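Glyoxalase 3 (Candida albicans, PDB 4LRU) converts methylglyoxal to D-lactate in a single glutathione-independent step, detoxifying the methylglyoxal that the cell itself produces. Local coordinates at residues K23-F28 against A107-L112; V27-A32 against F55-H60; D114-K119 against G141-E146. All coordinates share one frame; numbering follows the deposited sequence.

How the contacts relate
After strand 6-10 the chain reaches residues 23-28, which sit against 107-112 in contact 1 and so close a span that includes three strands of the central sheet (45-50, 90-91 and 102-105). Contact 2 starts from the same stretch and nests inside that span, closing the shorter loop from helix 29-42 through strand 45-50 to residues 55-60. The two share Val27 and Phe28, their centres lie about 6 Å apart, and a probable hydrogen bond links Thr25 OG1 to Asp58 OD2. Contact 3 follows in series, joining the turn after helix 111-114 to the one after strand 134-138. It touches contact 1 through Ala107, Thr111, Pro116, Gly141 and Ala143, but not contact 2.

Contact 1: residues K23-F28 against A107-L112; sequences KKTGVF and AGHGTL
Phe28 and Ala107 are joined backbone to backbone: Phe28 N donates to Ala107 O at 2.9 Å, with the N-H pointing almost straight at the oxygen (169°). The same oxygen is approached by the CA-H of Val27, its CA lying 3.4 Å away, while Gly108 CA comes equally near Gly26 O at 3.4 Å. Gly26 and Gly108 bring no side chains between the two backbones; with phi at 102°, Gly108 turns only hydrogen to Gly26 O and lets them come this close. The principal side chain reaching across is Thr25. Its first torsion (chi1 -165°) sets OG1 opposite the backbone N and brings it 3.4 Å from His109 CB and 3.2 Å from Gly110 N, while CG2 packs on Gly110. The hydroxyl has a firm partner outside, the carboxylate of Asp58.

One layer out, Gly108 O accepts from both Thr111 N and Thr111 OG1, the hydroxyl at 3.0 Å, which pins the turn leading into helix 111-114. The imidazole of His109 extends beyond Thr25: NE2 is hydrogen-bonded to Glu171 and the ring meets that of His140, both inferred active-site residues, so this loop probably helps to shape the catalytic pocket of the DJ-1 fold. The contact thus joins the loop leading into helix 29-42 to the turn between central strand 102-105 and helix 111-114.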
loop_
_atom_site.group_PDB
_atom_site.type_symbol
_atom_site.label_atom_id
_atom_site.label_comp_id
_atom_site.label_asym_id
_atom_site.label_seq_id
_atom_site.Cartn_x
_atom_site.Cartn_y
_atom_site.Cartn_z
ATOM N N LYS A 23 -3.191 7.617 -20.232
ATOM C CA LYS A 23 -2.143 7.799 -19.229
ATOM C C LYS A 23 -1.816 6.480 -18.534
ATOM O O LYS A 23 -2.637 5.558 -18.500
ATOM C CB LYS A 23 -2.573 8.810 -18.160
ATOM C CG LYS A 23 -2.811 10.218 -18.664
ATOM C CD LYS A 23 -1.592 10.796 -19.347
ATOM C CE LYS A 23 -1.866 12.216 -19.819
ATOM N NZ LYS A 23 -0.608 12.886 -20.241
ATOM N N LYS A 24 -0.637 6.423 -17.918
ATOM C CA LYS A 24 -0.201 5.227 -17.206
ATOM C C LYS A 24 -0.643 5.189 -15.751
ATOM O O LYS A 24 -0.724 6.229 -15.088
ATOM C CB LYS A 24 1.314 5.121 -17.258
ATOM C CG LYS A 24 1.849 4.984 -18.666
ATOM C CD LYS A 24 3.335 4.643 -18.647
ATOM C CE LYS A 24 3.879 4.428 -20.045
ATOM N NZ LYS A 24 5.304 4.013 -19.965
ATOM N N THR A 25 -0.898 3.984 -15.239
ATOM C CA THR A 25 -0.880 3.774 -13.807
ATOM C C THR A 25 0.489 3.303 -13.341
ATOM O O THR A 25 1.416 3.116 -14.152
ATOM C CB THR A 25 -1.994 2.810 -13.336
ATOM O OG1 THR A 25 -2.147 2.913 -11.910
ATOM C CG2 THR A 25 -1.680 1.371 -13.690
ATOM N N GLY A 26 0.593 3.124 -12.033
ATOM C CA GLY A 26 1.843 2.862 -11.338
ATOM C C GLY A 26 1.659 3.266 -9.898
ATOM O O GLY A 26 0.568 3.118 -9.355
ATOM N N VAL A 27 2.721 3.764 -9.280
ATOM C CA VAL A 27 2.710 4.135 -7.860
ATOM C C VAL A 27 2.067 5.514 -7.707
ATOM O O VAL A 27 2.460 6.461 -8.371
ATOM C CB VAL A 27 4.144 4.172 -7.318
ATOM C CG1 VAL A 27 4.175 4.645 -5.859
ATOM C CG2 VAL A 27 4.796 2.803 -7.474
ATOM N N PHE A 28 1.068 5.609 -6.830
ATOM C CA PHE A 28 0.427 6.892 -6.553
ATOM C C PHE A 28 1.286 7.657 -5.573
ATOM O O PHE A 28 1.408 7.254 -4.427
ATOM C CB PHE A 28 -0.966 6.685 -5.967
ATOM C CG PHE A 28 -1.872 7.855 -6.181
ATOM C CD1 PHE A 28 -1.808 8.961 -5.354
ATOM C CD2 PHE A 28 -2.768 7.878 -7.248
ATOM C CE1 PHE A 28 -2.607 10.064 -5.587
ATOM C CE2 PHE A 28 -3.575 8.975 -7.480
ATOM C CZ PHE A 28 -3.501 10.067 -6.644
ATOM N N ALA A 107 0.013 2.154 -2.928
ATOM C CA ALA A 107 -0.709 1.644 -4.073
ATOM C C ALA A 107 -0.726 2.598 -5.254
ATOM O O ALA A 107 0.332 3.048 -5.705
ATOM C CB ALA A 107 -2.095 1.177 -3.662
ATOM N N GLY A 108 -1.911 2.869 -5.786
ATOM C CA GLY A 108 -2.069 3.121 -7.199
ATOM C C GLY A 108 -2.630 1.875 -7.838
ATOM O O GLY A 108 -2.405 0.778 -7.338
ATOM N N HIS A 109 -3.363 2.038 -8.934
ATOM C CA HIS A 109 -4.058 0.912 -9.555
ATOM C C HIS A 109 -3.087 -0.174 -10.039
ATOM O O HIS A 109 -3.484 -1.317 -10.233
ATOM C CB HIS A 109 -4.924 1.393 -10.714
ATOM C CG HIS A 109 -6.233 1.995 -10.293
ATOM N ND1 HIS A 109 -6.357 3.313 -9.904
ATOM C CD2 HIS A 109 -7.478 1.463 -10.217
ATOM C CE1 HIS A 109 -7.621 3.564 -9.602
ATOM N NE2 HIS A 109 -8.321 2.461 -9.790
ATOM N N GLY A 110 -1.819 0.167 -10.219
ATOM C CA GLY A 110 -0.833 -0.837 -10.631
ATOM C C GLY A 110 -0.849 -2.050 -9.707
ATOM O O GLY A 110 -0.635 -3.193 -10.148
ATOM N N THR A 111 -1.101 -1.833 -8.421
ATOM C CA THR A 111 -1.089 -2.935 -7.455
ATOM C C THR A 111 -2.073 -4.067 -7.799
ATOM O O THR A 111 -1.866 -5.210 -7.388
ATOM C CB THR A 111 -1.441 -2.477 -6.021
ATOM O OG1 THR A 111 -2.741 -1.875 -6.017
ATOM C CG2 THR A 111 -0.428 -1.510 -5.488
ATOM N N LEU A 112 -3.154 -3.743 -8.509
ATOM C CA LEU A 112 -4.139 -4.729 -8.913
ATOM C C LEU A 112 -3.505 -5.802 -9.777
ATOM O O LEU A 112 -3.996 -6.933 -9.824
ATOM C CB LEU A 112 -5.277 -4.066 -9.688
ATOM C CG LEU A 112 -6.121 -3.099 -8.852
ATOM C CD1 LEU A 112 -7.001 -2.254 -9.749
ATOM C CD2 LEU A 112 -6.966 -3.840 -7.820
#

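Contact 2: residues V27-A32 against F55-H60; sequences VFVVEA and FGWDDH
Val29 and Trp57 come together through their first torsions: Trp57 turns CG opposite its carbonyl carbon (chi1 -58°), and Val29 places CG2 opposite its own. Val29 CG2 then lies 3.5 Å above the indole plane, displaced toward the rim and 3.6 Å from Trp57 CE3. On the opposite face Phe55 CE2 sits 3.6 Å from the plane, toward the rim, so the indole is flanked on its two faces, off-centre, by Val29 and Phe55. Val27 adds a methyl to each aromatic residue, CG1 reaching Trp57 CZ3 at 3.7 Å and CG2 packing beside Phe55 CD2; its carbonyl oxygen lies in the indole plane, at the edge.

The backbones form a single beta bridge at Val27 and Trp57 with the hydrogen-bond pattern of parallel strands. Val27 N donates to Gly56 O, and Asp58 N donates to Val27 O, each at 2.8 Å and nearly straight. The second donor stands 50° out of the carbonyl plane. Asp58 points its CB toward Val27 and uses its carboxylate locally: OD1 accepts from His60 N at 2.8 Å, an Asx turn, while OD2 is held by the hydroxyls of Tyr19 and Thr25, which probably steadies the negative charge.

Around the contact, Trp57 packs on Phe82 and Leu86 of helix 81-87, and both Trp57 and Val29 meet Phe75 of helix 69-76. The loop after strand 45-50 is thereby joined to the residues just before helix 29-42 and to its first turn at Val29, with these two helices beside the indole.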
loop_
_atom_site.group_PDB
_atom_site.type_symbol
_atom_site.label_atom_id
_atom_site.label_comp_id
_atom_site.label_asym_id
_atom_site.label_seq_id
_atom_site.Cartn_x
_atom_site.Cartn_y
_atom_site.Cartn_z
ATOM N N VAL A 27 2.721 3.764 -9.280
ATOM C CA VAL A 27 2.710 4.135 -7.860
ATOM C C VAL A 27 2.067 5.514 -7.707
ATOM O O VAL A 27 2.460 6.461 -8.371
ATOM C CB VAL A 27 4.144 4.172 -7.318
ATOM C CG1 VAL A 27 4.175 4.645 -5.859
ATOM C CG2 VAL A 27 4.796 2.803 -7.474
ATOM N N PHE A 28 1.068 5.609 -6.830
ATOM C CA PHE A 28 0.427 6.892 -6.553
ATOM C C PHE A 28 1.286 7.657 -5.573
ATOM O O PHE A 28 1.408 7.254 -4.427
ATOM C CB PHE A 28 -0.966 6.685 -5.967
ATOM C CG PHE A 28 -1.872 7.855 -6.181
ATOM C CD1 PHE A 28 -1.808 8.961 -5.354
ATOM C CD2 PHE A 28 -2.768 7.878 -7.248
ATOM C CE1 PHE A 28 -2.607 10.064 -5.587
ATOM C CE2 PHE A 28 -3.575 8.975 -7.480
ATOM C CZ PHE A 28 -3.501 10.067 -6.644
ATOM N N VAL A 29 1.918 8.731 -6.032
ATOM C CA VAL A 29 3.067 9.322 -5.328
ATOM C C VAL A 29 2.838 9.447 -3.824
ATOM O O VAL A 29 3.624 8.941 -3.045
ATOM C CB VAL A 29 3.455 10.682 -5.900
ATOM C CG1 VAL A 29 4.559 11.322 -5.069
ATOM C CG2 VAL A 29 3.929 10.534 -7.341
ATOM N N VAL A 30 1.796 10.158 -3.408
ATOM C CA VAL A 30 1.677 10.451 -1.980
ATOM C C VAL A 30 1.363 9.232 -1.119
ATOM O O VAL A 30 1.562 9.272 0.083
ATOM C CB VAL A 30 0.674 11.577 -1.657
ATOM C CG1 VAL A 30 1.207 12.919 -2.150
ATOM C CG2 VAL A 30 -0.696 11.276 -2.233
ATOM N N GLU A 31 0.926 8.127 -1.732
ATOM C CA GLU A 31 0.731 6.888 -0.987
ATOM C C GLU A 31 2.021 6.215 -0.575
ATOM O O GLU A 31 2.021 5.400 0.335
ATOM C CB GLU A 31 -0.127 5.900 -1.791
ATOM C CG GLU A 31 -1.529 6.432 -1.963
ATOM C CD GLU A 31 -2.442 5.521 -2.749
ATOM O OE1 GLU A 31 -2.084 4.343 -2.980
ATOM O OE2 GLU A 31 -3.536 6.003 -3.096
ATOM N N ALA A 32 3.108 6.562 -1.259
ATOM C CA ALA A 32 4.457 6.250 -0.828
ATOM C C ALA A 32 5.064 7.371 0.002
ATOM O O ALA A 32 5.688 7.108 1.036
ATOM C CB ALA A 32 5.337 5.967 -2.026
ATOM N N PHE A 55 9.742 0.348 -10.872
ATOM C CA PHE A 55 8.442 0.980 -10.699
ATOM C C PHE A 55 8.355 2.202 -11.607
ATOM O O PHE A 55 9.363 2.683 -12.148
ATOM C CB PHE A 55 8.224 1.402 -9.239
ATOM C CG PHE A 55 8.932 2.667 -8.881
ATOM C CD1 PHE A 55 10.267 2.639 -8.536
ATOM C CD2 PHE A 55 8.269 3.881 -8.908
ATOM C CE1 PHE A 55 10.949 3.813 -8.247
ATOM C CE2 PHE A 55 8.937 5.054 -8.595
ATOM C CZ PHE A 55 10.280 5.017 -8.273
ATOM N N GLY A 56 7.135 2.705 -11.772
ATOM C CA GLY A 56 6.915 4.032 -12.337
ATOM C C GLY A 56 5.742 4.706 -11.659
ATOM O O GLY A 56 4.969 4.057 -10.955
ATOM N N TRP A 57 5.655 6.025 -11.808
ATOM C CA TRP A 57 4.596 6.773 -11.148
ATOM C C TRP A 57 3.293 6.647 -11.912
ATOM O O TRP A 57 3.280 6.622 -13.141
ATOM C CB TRP A 57 4.961 8.259 -11.032
ATOM C CG TRP A 57 6.221 8.541 -10.295
ATOM C CD1 TRP A 57 7.319 9.172 -10.782
ATOM C CD2 TRP A 57 6.513 8.220 -8.932
ATOM N NE1 TRP A 57 8.291 9.257 -9.812
ATOM C CE2 TRP A 57 7.823 8.672 -8.668
ATOM C CE3 TRP A 57 5.809 7.568 -7.916
ATOM C CZ2 TRP A 57 8.428 8.522 -7.419
ATOM C CZ3 TRP A 57 6.413 7.421 -6.677
ATOM C CH2 TRP A 57 7.710 7.902 -6.441
ATOM N N ASP A 58 2.191 6.629 -11.175
ATOM C CA ASP A 58 0.875 6.803 -11.779
ATOM C C ASP A 58 0.766 8.243 -12.295
ATOM O O ASP A 58 0.977 9.183 -11.540
ATOM C CB ASP A 58 -0.224 6.487 -10.767
ATOM C CG ASP A 58 -1.617 6.598 -11.361
ATOM O OD1 ASP A 58 -1.970 7.702 -11.810
ATOM O OD2 ASP A 58 -2.372 5.587 -11.328
ATOM N N ASP A 59 0.504 8.426 -13.585
ATOM C CA ASP A 59 0.540 9.764 -14.204
ATOM C C ASP A 59 -0.502 10.702 -13.570
ATOM O O ASP A 59 -0.310 11.922 -13.512
ATOM C CB ASP A 59 0.268 9.687 -15.721
ATOM C CG ASP A 59 1.424 9.085 -16.523
ATOM O OD1 ASP A 59 2.589 9.132 -16.072
ATOM O OD2 ASP A 59 1.160 8.584 -17.644
ATOM N N HIS A 60 -1.612 10.142 -13.111
ATOM C CA HIS A 60 -2.652 10.957 -12.491
ATOM C C HIS A 60 -2.229 11.487 -11.111
ATOM O O HIS A 60 -2.784 12.485 -10.632
ATOM C CB HIS A 60 -3.970 10.184 -12.423
ATOM C CG HIS A 60 -4.653 10.064 -13.752
ATOM N ND1 HIS A 60 -5.820 9.350 -13.931
ATOM C CD2 HIS A 60 -4.282 10.490 -14.976
ATOM C CE1 HIS A 60 -6.168 9.398 -15.203
ATOM N NE2 HIS A 60 -5.253 10.086 -15.860
#

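Contact 3: residues D114-K119 against G141-E146; sequences DYPNAK and GPAIFE
Tyr115 and Ile144 lead the packing between the turn after helix 111-114 and the 3-10 turn that follows the nucleophile elbow of the DJ-1 fold, where the inferred active-site residues Cys139 and His140 come just before Gly141. With CG1 opposite the backbone N (chi1 -159°) and chi2 at 73°, Ile144 sets CD1 over a face of the Tyr115 ring in a CH-pi contact, 4.2 Å from the centroid and 26° off the normal. The ring meets the same turn a second way, by its edge: Tyr115 CD2 lies 3.5 Å from Gly141 O, close to the ring plane. That oxygen also accepts from Ile144 N within the 3-10 turn, so the ring edge meets a carbonyl already hydrogen-bonded. At the far end, Tyr115 OH makes a weak hydrogen bond to Ser106 O.

Nearer the backbone, Ala143 fits against both residues of the opposing 3-10 segment, its CB lying 4.1 Å from Tyr115 CB and 4.2 Å from Pro116 CG. Glu146 is extended beyond CG and slants its carboxylate end across the proline ring, with OE1 3.6 Å from Pro116 CG, a van der Waals contact of OE1, while OE2 forms a salt bridge with Lys194 of helix 188-195. Beside them the carbonyls of Pro116 and Glu146 approach as two acceptors, O to O at 3.5 Å; Asn147 ND2 donates to Pro116 O, and Gln122 NE2 reaches Glu146 O in a weak bond.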
loop_
_atom_site.group_PDB
_atom_site.type_symbol
_atom_site.label_atom_id
_atom_site.label_comp_id
_atom_site.label_asym_id
_atom_site.label_seq_id
_atom_site.Cartn_x
_atom_site.Cartn_y
_atom_site.Cartn_z
ATOM N N ASP A 114 0.046 -6.685 -9.880
ATOM C CA ASP A 114 1.148 -7.449 -9.317
ATOM C C ASP A 114 0.997 -7.915 -7.880
ATOM O O ASP A 114 1.446 -9.012 -7.543
ATOM C CB ASP A 114 2.491 -6.771 -9.557
ATOM C CG ASP A 114 2.647 -5.461 -8.804
ATOM O OD1 ASP A 114 1.629 -4.801 -8.480
ATOM O OD2 ASP A 114 3.809 -5.089 -8.574
ATOM N N TYR A 115 0.349 -7.129 -7.027
ATOM C CA TYR A 115 0.319 -7.481 -5.606
ATOM C C TYR A 115 -0.281 -8.880 -5.328
ATOM O O TYR A 115 0.228 -9.585 -4.484
ATOM C CB TYR A 115 -0.404 -6.430 -4.758
ATOM C CG TYR A 115 0.458 -5.256 -4.284
ATOM C CD1 TYR A 115 1.720 -4.988 -4.826
ATOM C CD2 TYR A 115 -0.033 -4.389 -3.316
ATOM C CE1 TYR A 115 2.468 -3.903 -4.385
ATOM C CE2 TYR A 115 0.699 -3.312 -2.874
ATOM C CZ TYR A 115 1.939 -3.046 -3.419
ATOM O OH TYR A 115 2.695 -1.952 -2.988
ATOM N N PRO A 116 -1.360 -9.274 -6.034
ATOM C CA PRO A 116 -1.922 -10.595 -5.729
ATOM C C PRO A 116 -1.015 -11.789 -5.985
ATOM O O PRO A 116 -1.278 -12.879 -5.464
ATOM C CB PRO A 116 -3.170 -10.666 -6.600
ATOM C CG PRO A 116 -3.561 -9.230 -6.815
ATOM C CD PRO A 116 -2.248 -8.496 -6.913
ATOM N N ASN A 117 0.017 -11.604 -6.811
ATOM C CA ASN A 117 0.956 -12.682 -7.114
ATOM C C ASN A 117 2.377 -12.319 -6.734
ATOM O O ASN A 117 3.327 -13.003 -7.148
ATOM C CB ASN A 117 0.916 -13.027 -8.595
ATOM C CG ASN A 117 -0.458 -13.448 -9.052
ATOM O OD1 ASN A 117 -1.008 -12.902 -10.009
ATOM N ND2 ASN A 117 -1.015 -14.432 -8.378
ATOM N N ALA A 118 2.514 -11.262 -5.938
ATOM C CA ALA A 118 3.830 -10.777 -5.532
ATOM C C ALA A 118 4.310 -11.567 -4.330
ATOM O O ALA A 118 4.352 -11.062 -3.200
ATOM C CB ALA A 118 3.785 -9.289 -5.234
ATOM N N LYS A 119 4.744 -12.804 -4.586
ATOM C CA LYS A 119 4.935 -13.758 -3.510
ATOM C C LYS A 119 6.054 -13.347 -2.559
ATOM O O LYS A 119 5.968 -13.623 -1.382
ATOM C CB LYS A 119 5.144 -15.163 -4.068
ATOM C CG LYS A 119 3.869 -15.684 -4.727
ATOM C CD LYS A 119 3.933 -17.151 -5.089
ATOM C CE LYS A 119 2.651 -17.557 -5.800
ATOM N NZ LYS A 119 1.449 -17.425 -4.921
ATOM N N GLY A 141 -3.822 -1.058 -2.207
ATOM C CA GLY A 141 -2.795 -1.819 -1.499
ATOM C C GLY A 141 -3.258 -3.134 -0.902
ATOM O O GLY A 141 -2.474 -4.088 -0.837
ATOM N N PRO A 142 -4.495 -3.191 -0.381
ATOM C CA PRO A 142 -4.975 -4.451 0.187
ATOM C C PRO A 142 -5.085 -5.612 -0.799
ATOM O O PRO A 142 -5.342 -6.747 -0.393
ATOM C CB PRO A 142 -6.335 -4.071 0.779
ATOM C CG PRO A 142 -6.146 -2.642 1.161
ATOM C CD PRO A 142 -5.364 -2.066 0.015
ATOM N N ALA A 143 -4.861 -5.340 -2.079
ATOM C CA ALA A 143 -4.669 -6.420 -3.050
ATOM C C ALA A 143 -3.529 -7.348 -2.633
ATOM O O ALA A 143 -3.501 -8.500 -3.051
ATOM C CB ALA A 143 -4.424 -5.860 -4.442
ATOM N N ILE A 144 -2.618 -6.864 -1.789
ATOM C CA ILE A 144 -1.559 -7.715 -1.247
ATOM C C ILE A 144 -2.117 -8.910 -0.473
ATOM O O ILE A 144 -1.473 -9.955 -0.358
ATOM C CB ILE A 144 -0.562 -6.908 -0.387
ATOM C CG1 ILE A 144 0.772 -7.658 -0.257
ATOM C CG2 ILE A 144 -1.163 -6.594 0.974
ATOM C CD1 ILE A 144 1.632 -7.663 -1.499
ATOM N N PHE A 145 -3.329 -8.774 0.048
ATOM C CA PHE A 145 -3.925 -9.843 0.836
ATOM C C PHE A 145 -4.643 -10.875 -0.028
ATOM O O PHE A 145 -5.111 -11.908 0.456
ATOM C CB PHE A 145 -4.930 -9.265 1.847
ATOM C CG PHE A 145 -4.331 -8.277 2.816
ATOM C CD1 PHE A 145 -3.302 -8.649 3.657
ATOM C CD2 PHE A 145 -4.828 -6.982 2.902
ATOM C CE1 PHE A 145 -2.761 -7.752 4.565
ATOM C CE2 PHE A 145 -4.281 -6.073 3.789
ATOM C CZ PHE A 145 -3.242 -6.457 4.617
ATOM N N GLU A 146 -4.785 -10.577 -1.312
ATOM C CA GLU A 146 -5.413 -11.510 -2.219
ATOM C C GLU A 146 -4.483 -12.714 -2.425
ATOM O O GLU A 146 -3.289 -12.554 -2.660
ATOM C CB GLU A 146 -5.735 -10.819 -3.554
ATOM C CG GLU A 146 -6.553 -11.692 -4.484
ATOM C CD GLU A 146 -6.888 -11.034 -5.809
ATOM O OE1 GLU A 146 -6.937 -9.796 -5.860
ATOM O OE2 GLU A 146 -7.119 -11.778 -6.794
#